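Local coordinates for protein FAD-binding oxidoreductase (Gulosibacter chungangensis, PDB 7PBG) that oxidises 4-ethylphenol, probably by dehydrogenation to 4-vinylphenol, using a covalently bound FAD cofactor, at residues V58-S63 with L107-N112. Sequence-based numbering, arbitrary orientation.
Sequences VIWPGS and LGKRMN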
loop_
_atom_site.group_PDB
_atom_site.type_symbol
_atom_site.label_atom_id
_atom_site.label_comp_id
_atom_site.label_asym_id
_atom_site.label_seq_id
_atom_site.Cartn_x
_atom_site.Cartn_y
_atom_site.Cartn_z
ATOM N N VAL A 58 23.201 7.747 -23.865
ATOM C CA VAL A 58 22.736 8.155 -22.518
ATOM C C VAL A 58 22.524 9.647 -22.512
ATOM O O VAL A 58 23.332 10.396 -23.084
ATOM C CB VAL A 58 23.674 7.657 -21.407
ATOM C CG1 VAL A 58 25.082 8.267 -21.444
ATOM C CG2 VAL A 58 23.031 7.923 -20.070
ATOM N N ILE A 59 21.442 10.058 -21.854
ATOM C CA ILE A 59 21.091 11.482 -21.694
ATOM C C ILE A 59 21.007 11.752 -20.196
ATOM O O ILE A 59 20.422 10.946 -19.464
ATOM C CB ILE A 59 19.764 11.807 -22.392
ATOM C CG1 ILE A 59 19.789 11.426 -23.872
ATOM C CG2 ILE A 59 19.412 13.267 -22.162
ATOM C CD1 ILE A 59 18.476 11.643 -24.599
ATOM N N TRP A 60 21.545 12.889 -19.806
ATOM C CA TRP A 60 21.527 13.401 -18.427
ATOM C C TRP A 60 20.565 14.569 -18.364
ATOM O O TRP A 60 20.954 15.735 -18.468
ATOM C CB TRP A 60 22.955 13.807 -18.066
ATOM C CG TRP A 60 23.891 12.650 -18.069
ATOM C CD1 TRP A 60 23.671 11.414 -17.552
ATOM C CD2 TRP A 60 25.226 12.632 -18.599
ATOM N NE1 TRP A 60 24.783 10.626 -17.707
ATOM C CE2 TRP A 60 25.752 11.340 -18.346
ATOM C CE3 TRP A 60 26.024 13.583 -19.241
ATOM C CZ2 TRP A 60 27.028 10.959 -18.749
ATOM C CZ3 TRP A 60 27.299 13.213 -19.622
ATOM C CH2 TRP A 60 27.791 11.930 -19.353
ATOM N N PRO A 61 19.258 14.318 -18.186
ATOM C CA PRO A 61 18.326 15.406 -18.037
ATOM C C PRO A 61 18.526 16.205 -16.747
ATOM O O PRO A 61 18.932 15.618 -15.743
ATOM C CB PRO A 61 16.930 14.764 -18.042
ATOM C CG PRO A 61 17.142 13.278 -18.062
ATOM C CD PRO A 61 18.627 12.993 -18.112
ATOM N N GLY A 62 18.227 17.500 -16.829
ATOM C CA GLY A 62 18.521 18.481 -15.772
ATOM C C GLY A 62 17.305 18.838 -14.945
ATOM O O GLY A 62 17.492 19.537 -13.927
ATOM N N SER A 63 16.108 18.377 -15.334
ATOM C CA SER A 63 14.810 18.875 -14.810
ATOM C C SER A 63 13.668 18.010 -15.332
ATOM O O SER A 63 13.833 17.346 -16.368
ATOM C CB SER A 63 14.559 20.291 -15.171
ATOM O OG SER A 63 14.282 20.381 -16.558
ATOM N N LEU A 107 18.626 9.895 -14.795
ATOM C CA LEU A 107 18.029 11.059 -14.133
ATOM C C LEU A 107 18.915 11.527 -12.990
ATOM O O LEU A 107 18.965 12.724 -12.766
ATOM C CB LEU A 107 16.611 10.741 -13.655
ATOM C CG LEU A 107 15.531 11.067 -14.690
ATOM C CD1 LEU A 107 15.487 10.046 -15.788
ATOM C CD2 LEU A 107 14.178 11.253 -14.031
ATOM N N GLY A 108 19.512 10.584 -12.255
ATOM C CA GLY A 108 20.151 10.907 -10.983
ATOM C C GLY A 108 21.463 11.661 -11.178
ATOM O O GLY A 108 21.944 12.226 -10.199
ATOM N N LYS A 109 22.058 11.656 -12.365
ATOM C CA LYS A 109 23.353 12.351 -12.594
ATOM C C LYS A 109 23.175 13.819 -12.167
ATOM O O LYS A 109 24.048 14.326 -11.414
ATOM C CB LYS A 109 23.771 12.191 -14.064
ATOM C CG LYS A 109 25.027 12.957 -14.489
ATOM C CD LYS A 109 26.270 12.167 -14.696
ATOM C CE LYS A 109 27.514 13.040 -14.726
ATOM N NZ LYS A 109 27.856 13.455 -16.104
ATOM N N ARG A 110 22.105 14.493 -12.644
ATOM C CA ARG A 110 21.872 15.936 -12.396
ATOM C C ARG A 110 20.657 16.185 -11.500
ATOM O O ARG A 110 20.612 17.247 -10.842
ATOM C CB ARG A 110 21.692 16.645 -13.733
ATOM C CG ARG A 110 22.933 16.506 -14.592
ATOM C CD ARG A 110 22.712 17.082 -15.954
ATOM N NE ARG A 110 22.420 18.505 -15.877
ATOM C CZ ARG A 110 21.747 19.201 -16.793
ATOM N NH1 ARG A 110 21.308 18.608 -17.884
ATOM N NH2 ARG A 110 21.602 20.509 -16.653
ATOM N N MET A 111 19.653 15.316 -11.510
ATOM C CA MET A 111 18.442 15.558 -10.702
ATOM C C MET A 111 18.633 14.867 -9.354
ATOM O O MET A 111 18.185 13.699 -9.220
ATOM C CB MET A 111 17.223 15.029 -11.449
ATOM C CG MET A 111 17.027 15.766 -12.773
ATOM S SD MET A 111 15.685 15.077 -13.789
ATOM C CE MET A 111 14.272 15.588 -12.818
ATOM N N ASN A 112 19.361 15.509 -8.426
ATOM C CA ASN A 112 19.967 14.766 -7.302
ATOM C C ASN A 112 19.768 15.472 -5.966
ATOM O O ASN A 112 20.467 15.081 -5.023
ATOM C CB ASN A 112 21.419 14.424 -7.592
ATOM C CG ASN A 112 22.267 15.681 -7.703
ATOM O OD1 ASN A 112 21.762 16.798 -7.515
ATOM N ND2 ASN A 112 23.549 15.504 -7.980
HETATM O O HOH W 1 20.885 13.691 -15.194
#
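Trp60 opens the contact by presenting one face of its indole to the side chain of Lys109, a worked example of cation-pi pairing. Lys109 NZ sits 3.4 Å from the centroid of the six-membered ring and only 4° off its normal, while CD rides over the five-membered ring in a CH-pi contact. With CG anti to the backbone N (chi1 175°) and bends at chi2 and chi4, the lysine drapes along the indole instead of extending past it; the ring's NE1 is bonded to Tyr41. The carbonyl of Trp60 takes a hydrogen bond from Arg110 NH1 (NH1 to O 3.0 Å), lying near the guanidinium plane. An alanine in place of Trp60 would probably cost the Lys109 ammonium its aromatic partner and set its chain free to turn. The carbonyl of Pro61 is bridged to Arg110 N by a water that donates to Pro61 O and accepts from the amide; separately, Pro61 CG meets Leu107 CD1 at 4.3 Å. Gly62 packs its CA against one face of the guanidinium, over its centre and 3.4 Å from the plane, and Tyr30 adds a cation-pi contact to Arg110. Ser63, whose OG caps Asp66 N at the start of helix 64-77, rests its backbone on Met111 (Met111 CE to Ser63 C 3.5 Å). Lys109 is thus held by an indole face and Arg110 by a carbonyl, with no carboxylate across the contact, joining two post-strand loops of the FAD-binding domain.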